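Local coordinates for penicillin-binding protein activator LpoA (PDB 6DR3) that stimulates the transpeptidase activity of penicillin-binding protein 1A and so regulates peptidoglycan synthesis from the outer membrane, at residues 149-160 / 175-186. Sequence-based numbering, arbitrary orientation.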
loop_
_atom_site.group_PDB
_atom_site.type_symbol
_atom_site.label_atom_id
_atom_site.label_comp_id
_atom_site.label_asym_id
_atom_site.label_seq_id
_atom_site.Cartn_x
_atom_site.Cartn_y
_atom_site.Cartn_z
ATOM N N TRP A 149 4.640 -1.397 -12.272
ATOM C CA TRP A 149 5.331 -1.452 -13.554
ATOM C C TRP A 149 6.835 -1.270 -13.388
ATOM O O TRP A 149 7.620 -1.966 -14.042
ATOM C CB TRP A 149 4.784 -0.402 -14.518
ATOM C CG TRP A 149 5.472 -0.502 -15.834
ATOM C CD1 TRP A 149 6.290 0.424 -16.413
ATOM C CD2 TRP A 149 5.443 -1.624 -16.722
ATOM N NE1 TRP A 149 6.757 -0.046 -17.617
ATOM C CE2 TRP A 149 6.250 -1.301 -17.829
ATOM C CE3 TRP A 149 4.801 -2.867 -16.693
ATOM C CZ2 TRP A 149 6.433 -2.177 -18.896
ATOM C CZ3 TRP A 149 4.983 -3.732 -17.754
ATOM C CH2 TRP A 149 5.791 -3.384 -18.841
ATOM N N GLN A 150 7.263 -0.340 -12.531
ATOM C CA GLN A 150 8.698 -0.159 -12.335
ATOM C C GLN A 150 9.344 -1.446 -11.844
ATOM O O GLN A 150 10.437 -1.811 -12.292
ATOM C CB GLN A 150 8.980 0.982 -11.356
ATOM C CG GLN A 150 10.472 1.106 -11.019
ATOM C CD GLN A 150 10.824 2.369 -10.258
ATOM O OE1 GLN A 150 11.381 2.310 -9.161
ATOM N NE2 GLN A 150 10.525 3.519 -10.848
ATOM N N ALA A 151 8.684 -2.151 -10.920
ATOM C CA ALA A 151 9.225 -3.414 -10.433
ATOM C C ALA A 151 9.339 -4.431 -11.561
ATOM O O ALA A 151 10.331 -5.164 -11.651
ATOM C CB ALA A 151 8.351 -3.960 -9.304
ATOM N N LEU A 152 8.335 -4.483 -12.436
ATOM C CA LEU A 152 8.372 -5.417 -13.558
ATOM C C LEU A 152 9.474 -5.051 -14.546
ATOM O O LEU A 152 10.266 -5.908 -14.953
ATOM C CB LEU A 152 7.011 -5.442 -14.252
ATOM C CG LEU A 152 5.883 -6.033 -13.404
ATOM C CD1 LEU A 152 4.525 -5.623 -13.953
ATOM C CD2 LEU A 152 6.004 -7.551 -13.348
ATOM N N SER A 153 9.546 -3.777 -14.940
ATOM C CA SER A 153 10.511 -3.356 -15.949
ATOM C C SER A 153 11.934 -3.277 -15.412
ATOM O O SER A 153 12.871 -3.156 -16.208
ATOM C CB SER A 153 10.105 -2.000 -16.530
ATOM O OG SER A 153 10.003 -1.016 -15.516
ATOM N N SER A 154 12.118 -3.333 -14.094
ATOM C CA SER A 154 13.451 -3.377 -13.509
ATOM C C SER A 154 14.056 -4.773 -13.531
ATOM O O SER A 154 15.253 -4.913 -13.263
ATOM C CB SER A 154 13.412 -2.866 -12.067
ATOM O OG SER A 154 13.234 -1.460 -12.029
ATOM N N MET A 155 13.267 -5.798 -13.839
ATOM C CA MET A 155 13.790 -7.151 -13.918
ATOM C C MET A 155 14.394 -7.414 -15.292
ATOM O O MET A 155 14.105 -6.724 -16.274
ATOM C CB MET A 155 12.689 -8.178 -13.653
ATOM C CG MET A 155 12.058 -8.098 -12.280
ATOM S SD MET A 155 10.880 -9.440 -12.048
ATOM C CE MET A 155 10.242 -9.067 -10.417
ATOM N N THR A 156 15.241 -8.432 -15.349
ATOM C CA THR A 156 15.760 -8.946 -16.605
ATOM C C THR A 156 14.909 -10.126 -17.059
ATOM O O THR A 156 14.148 -10.707 -16.282
ATOM C CB THR A 156 17.223 -9.377 -16.460
ATOM O OG1 THR A 156 17.309 -10.500 -15.575
ATOM C CG2 THR A 156 18.068 -8.232 -15.909
ATOM N N GLN A 157 15.039 -10.468 -18.343
ATOM C CA GLN A 157 14.313 -11.615 -18.877
ATOM C C GLN A 157 14.613 -12.875 -18.074
ATOM O O GLN A 157 13.710 -13.672 -17.793
ATOM C CB GLN A 157 14.672 -11.820 -20.350
ATOM C CG GLN A 157 14.374 -10.620 -21.238
ATOM C CD GLN A 157 14.857 -10.812 -22.664
ATOM O OE1 GLN A 157 15.389 -11.865 -23.015
ATOM N NE2 GLN A 157 14.676 -9.789 -23.493
ATOM N N GLU A 158 15.876 -13.067 -17.688
ATOM C CA GLU A 158 16.248 -14.244 -16.908
ATOM C C GLU A 158 15.600 -14.214 -15.529
ATOM O O GLU A 158 15.016 -15.208 -15.084
ATOM C CB GLU A 158 17.769 -14.331 -16.782
ATOM C CG GLU A 158 18.490 -14.619 -18.089
ATOM C CD GLU A 158 19.985 -14.787 -17.902
ATOM O OE1 GLU A 158 20.460 -14.664 -16.753
ATOM O OE2 GLU A 158 20.687 -15.044 -18.903
ATOM N N GLN A 159 15.700 -13.079 -14.834
ATOM C CA GLN A 159 15.116 -12.970 -13.501
ATOM C C GLN A 159 13.618 -13.247 -13.531
ATOM O O GLN A 159 13.080 -13.900 -12.628
ATOM C CB GLN A 159 15.392 -11.582 -12.924
ATOM C CG GLN A 159 16.868 -11.289 -12.698
ATOM C CD GLN A 159 17.160 -9.807 -12.567
ATOM O OE1 GLN A 159 16.248 -8.981 -12.546
ATOM N NE2 GLN A 159 18.441 -9.463 -12.482
ATOM N N ALA A 160 12.925 -12.760 -14.564
ATOM C CA ALA A 160 11.484 -12.967 -14.653
ATOM C C ALA A 160 11.142 -14.409 -15.002
ATOM O O ALA A 160 10.092 -14.912 -14.587
ATOM C CB ALA A 160 10.881 -12.013 -15.683
ATOM N N TRP A 175 0.072 -9.248 -15.352
ATOM C CA TRP A 175 1.191 -8.316 -15.258
ATOM C C TRP A 175 2.448 -8.905 -15.883
ATOM O O TRP A 175 3.173 -8.214 -16.606
ATOM C CB TRP A 175 1.451 -7.946 -13.799
ATOM C CG TRP A 175 0.573 -6.850 -13.275
ATOM C CD1 TRP A 175 -0.332 -6.940 -12.255
ATOM C CD2 TRP A 175 0.518 -5.497 -13.740
ATOM N NE1 TRP A 175 -0.943 -5.727 -12.057
ATOM C CE2 TRP A 175 -0.440 -4.823 -12.956
ATOM C CE3 TRP A 175 1.186 -4.788 -14.743
ATOM C CZ2 TRP A 175 -0.747 -3.478 -13.143
ATOM C CZ3 TRP A 175 0.879 -3.452 -14.928
ATOM C CH2 TRP A 175 -0.077 -2.812 -14.133
ATOM N N LEU A 176 2.725 -10.182 -15.609
ATOM C CA LEU A 176 3.901 -10.821 -16.187
ATOM C C LEU A 176 3.774 -10.962 -17.697
ATOM O O LEU A 176 4.788 -10.954 -18.404
ATOM C CB LEU A 176 4.124 -12.189 -15.541
ATOM C CG LEU A 176 4.449 -12.161 -14.044
ATOM C CD1 LEU A 176 4.498 -13.572 -13.486
ATOM C CD2 LEU A 176 5.763 -11.437 -13.780
ATOM N N ASP A 177 2.549 -11.086 -18.213
ATOM C CA ASP A 177 2.368 -11.116 -19.658
ATOM C C ASP A 177 2.718 -9.769 -20.280
ATOM O O ASP A 177 3.379 -9.714 -21.322
ATOM C CB ASP A 177 0.933 -11.509 -20.002
ATOM C CG ASP A 177 0.756 -11.821 -21.473
ATOM O OD1 ASP A 177 1.032 -12.970 -21.873
ATOM O OD2 ASP A 177 0.360 -10.913 -22.231
ATOM N N LEU A 178 2.289 -8.670 -19.654
ATOM C CA LEU A 178 2.642 -7.351 -20.168
ATOM C C LEU A 178 4.143 -7.118 -20.080
ATOM O O LEU A 178 4.736 -6.492 -20.965
ATOM C CB LEU A 178 1.885 -6.265 -19.402
ATOM C CG LEU A 178 2.099 -4.822 -19.869
ATOM C CD1 LEU A 178 1.672 -4.641 -21.320
ATOM C CD2 LEU A 178 1.345 -3.854 -18.970
ATOM N N GLN A 179 4.771 -7.607 -19.008
ATOM C CA GLN A 179 6.225 -7.560 -18.904
ATOM C C GLN A 179 6.876 -8.181 -20.136
ATOM O O GLN A 179 7.805 -7.610 -20.718
ATOM C CB GLN A 179 6.672 -8.283 -17.632
ATOM C CG GLN A 179 8.151 -8.152 -17.312
ATOM C CD GLN A 179 8.560 -9.014 -16.130
ATOM O OE1 GLN A 179 8.173 -10.178 -16.034
ATOM N NE2 GLN A 179 9.335 -8.441 -15.218
ATOM N N ARG A 180 6.393 -9.357 -20.547
ATOM C CA ARG A 180 6.951 -10.017 -21.724
ATOM C C ARG A 180 6.699 -9.202 -22.986
ATOM O O ARG A 180 7.578 -9.091 -23.848
ATOM C CB ARG A 180 6.361 -11.420 -21.871
ATOM C CG ARG A 180 7.044 -12.474 -21.017
ATOM C CD ARG A 180 7.611 -13.594 -21.876
ATOM N NE ARG A 180 8.580 -13.102 -22.853
ATOM C CZ ARG A 180 9.151 -13.855 -23.789
ATOM N NH1 ARG A 180 8.854 -15.145 -23.886
ATOM N NH2 ARG A 180 10.021 -13.318 -24.633
ATOM N N VAL A 181 5.498 -8.636 -23.123
ATOM C CA VAL A 181 5.230 -7.730 -24.236
ATOM C C VAL A 181 6.282 -6.633 -24.274
ATOM O O VAL A 181 6.750 -6.231 -25.348
ATOM C CB VAL A 181 3.806 -7.150 -24.123
ATOM C CG1 VAL A 181 3.569 -6.064 -25.170
ATOM C CG2 VAL A 181 2.771 -8.258 -24.265
ATOM N N TRP A 182 6.679 -6.138 -23.098
ATOM C CA TRP A 182 7.694 -5.093 -23.040
ATOM C C TRP A 182 9.063 -5.629 -23.443
ATOM O O TRP A 182 9.787 -4.981 -24.209
ATOM C CB TRP A 182 7.744 -4.485 -21.639
ATOM C CG TRP A 182 8.738 -3.376 -21.522
ATOM C CD1 TRP A 182 8.663 -2.143 -22.102
ATOM C CD2 TRP A 182 9.960 -3.397 -20.777
ATOM N NE1 TRP A 182 9.765 -1.393 -21.765
ATOM C CE2 TRP A 182 10.576 -2.141 -20.951
ATOM C CE3 TRP A 182 10.592 -4.354 -19.979
ATOM C CZ2 TRP A 182 11.795 -1.819 -20.357
ATOM C CZ3 TRP A 182 11.803 -4.032 -19.390
ATOM C CH2 TRP A 182 12.390 -2.776 -19.582
ATOM N N PHE A 183 9.439 -6.808 -22.940
ATOM C CA PHE A 183 10.711 -7.407 -23.334
ATOM C C PHE A 183 10.800 -7.574 -24.847
ATOM O O PHE A 183 11.872 -7.399 -25.437
ATOM C CB PHE A 183 10.895 -8.767 -22.653
ATOM C CG PHE A 183 11.146 -8.695 -21.165
ATOM C CD1 PHE A 183 11.776 -7.600 -20.589
ATOM C CD2 PHE A 183 10.761 -9.744 -20.344
ATOM C CE1 PHE A 183 12.006 -7.552 -19.225
ATOM C CE2 PHE A 183 10.988 -9.700 -18.981
ATOM C CZ PHE A 183 11.611 -8.604 -18.421
ATOM N N ASP A 184 9.683 -7.909 -25.494
ATOM C CA ASP A 184 9.704 -8.331 -26.888
ATOM C C ASP A 184 9.571 -7.187 -27.884
ATOM O O ASP A 184 9.995 -7.344 -29.035
ATOM C CB ASP A 184 8.582 -9.345 -27.139
ATOM C CG ASP A 184 8.822 -10.667 -26.430
ATOM O OD1 ASP A 184 9.883 -10.814 -25.786
ATOM O OD2 ASP A 184 7.951 -11.557 -26.518
ATOM N N ASN A 185 9.002 -6.048 -27.488
ATOM C CA ASN A 185 8.717 -4.970 -28.426
ATOM C C ASN A 185 9.331 -3.636 -28.032
ATOM O O ASN A 185 9.094 -2.638 -28.723
ATOM C CB ASN A 185 7.199 -4.795 -28.585
ATOM C CG ASN A 185 6.522 -6.040 -29.126
ATOM O OD1 ASN A 185 6.446 -6.240 -30.338
ATOM N ND2 ASN A 185 6.024 -6.883 -28.229
ATOM N N ARG A 186 10.103 -3.577 -26.944
ATOM C CA ARG A 186 10.620 -2.299 -26.466
ATOM C C ARG A 186 11.487 -1.580 -27.494
ATOM O O ARG A 186 11.816 -0.407 -27.283
ATOM C CB ARG A 186 11.412 -2.499 -25.167
ATOM C CG ARG A 186 12.472 -3.590 -25.214
ATOM C CD ARG A 186 13.106 -3.783 -23.848
ATOM N NE ARG A 186 13.881 -5.018 -23.778
ATOM C CZ ARG A 186 14.443 -5.488 -22.669
ATOM N NH1 ARG A 186 14.319 -4.829 -21.525
ATOM N NH2 ARG A 186 15.129 -6.622 -22.702
#
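Gln179 reaches from helix 175-185 to the main-chain carbonyl of Leu152, illustrating how a buried amide can tie one helix to the main chain of its neighbour. With CG anti to the backbone N (chi1 -172°) and the chain extended beyond it, Gln179 NE2 donates to Leu152 O over 2.7 Å. The acceptor lies in the amide plane, and Met155 N comes to the same oxygen from the opposite face of its carbonyl. Met155 SD gives Gln179 NE2 a second, weak partner, while Gln179 OE1 rests 3.3 Å from Ala160 CB.

Aromatic rings carry much of the remaining contact. Trp149 turns the edge of its six-membered ring to the face of Trp182 in a T-shaped pair, planes at 81°, and its CH2 lies 3.6 Å from Trp182 CB. Ser153 CB sits over the same Trp182 ring as a CH-pi contact, whereas Arg186 CD covers the opposite face. Leu152 splits its branches, CD1 against Trp175 CE3 (3.5 Å) and CD2 against Leu176 CD2. Beyond the loop, Gln157 lays CG over one face of Phe183, 3.9 Å from the ring centroid, and Ala160 CB meets that ring's edge. Thr156, at the N-cap of helix 157-161, forms a capping box with Gln159.

In this all-helical, TPR-like amino-terminal domain, helices 149-153 and 175-185 cross at -54°. Leu126 of helix 123-132 packs on Leu152 and Met155, Leu216 of helix 214-217 touches Trp149 and Leu178, and Trp199 of helix 189-202 also meets Leu178.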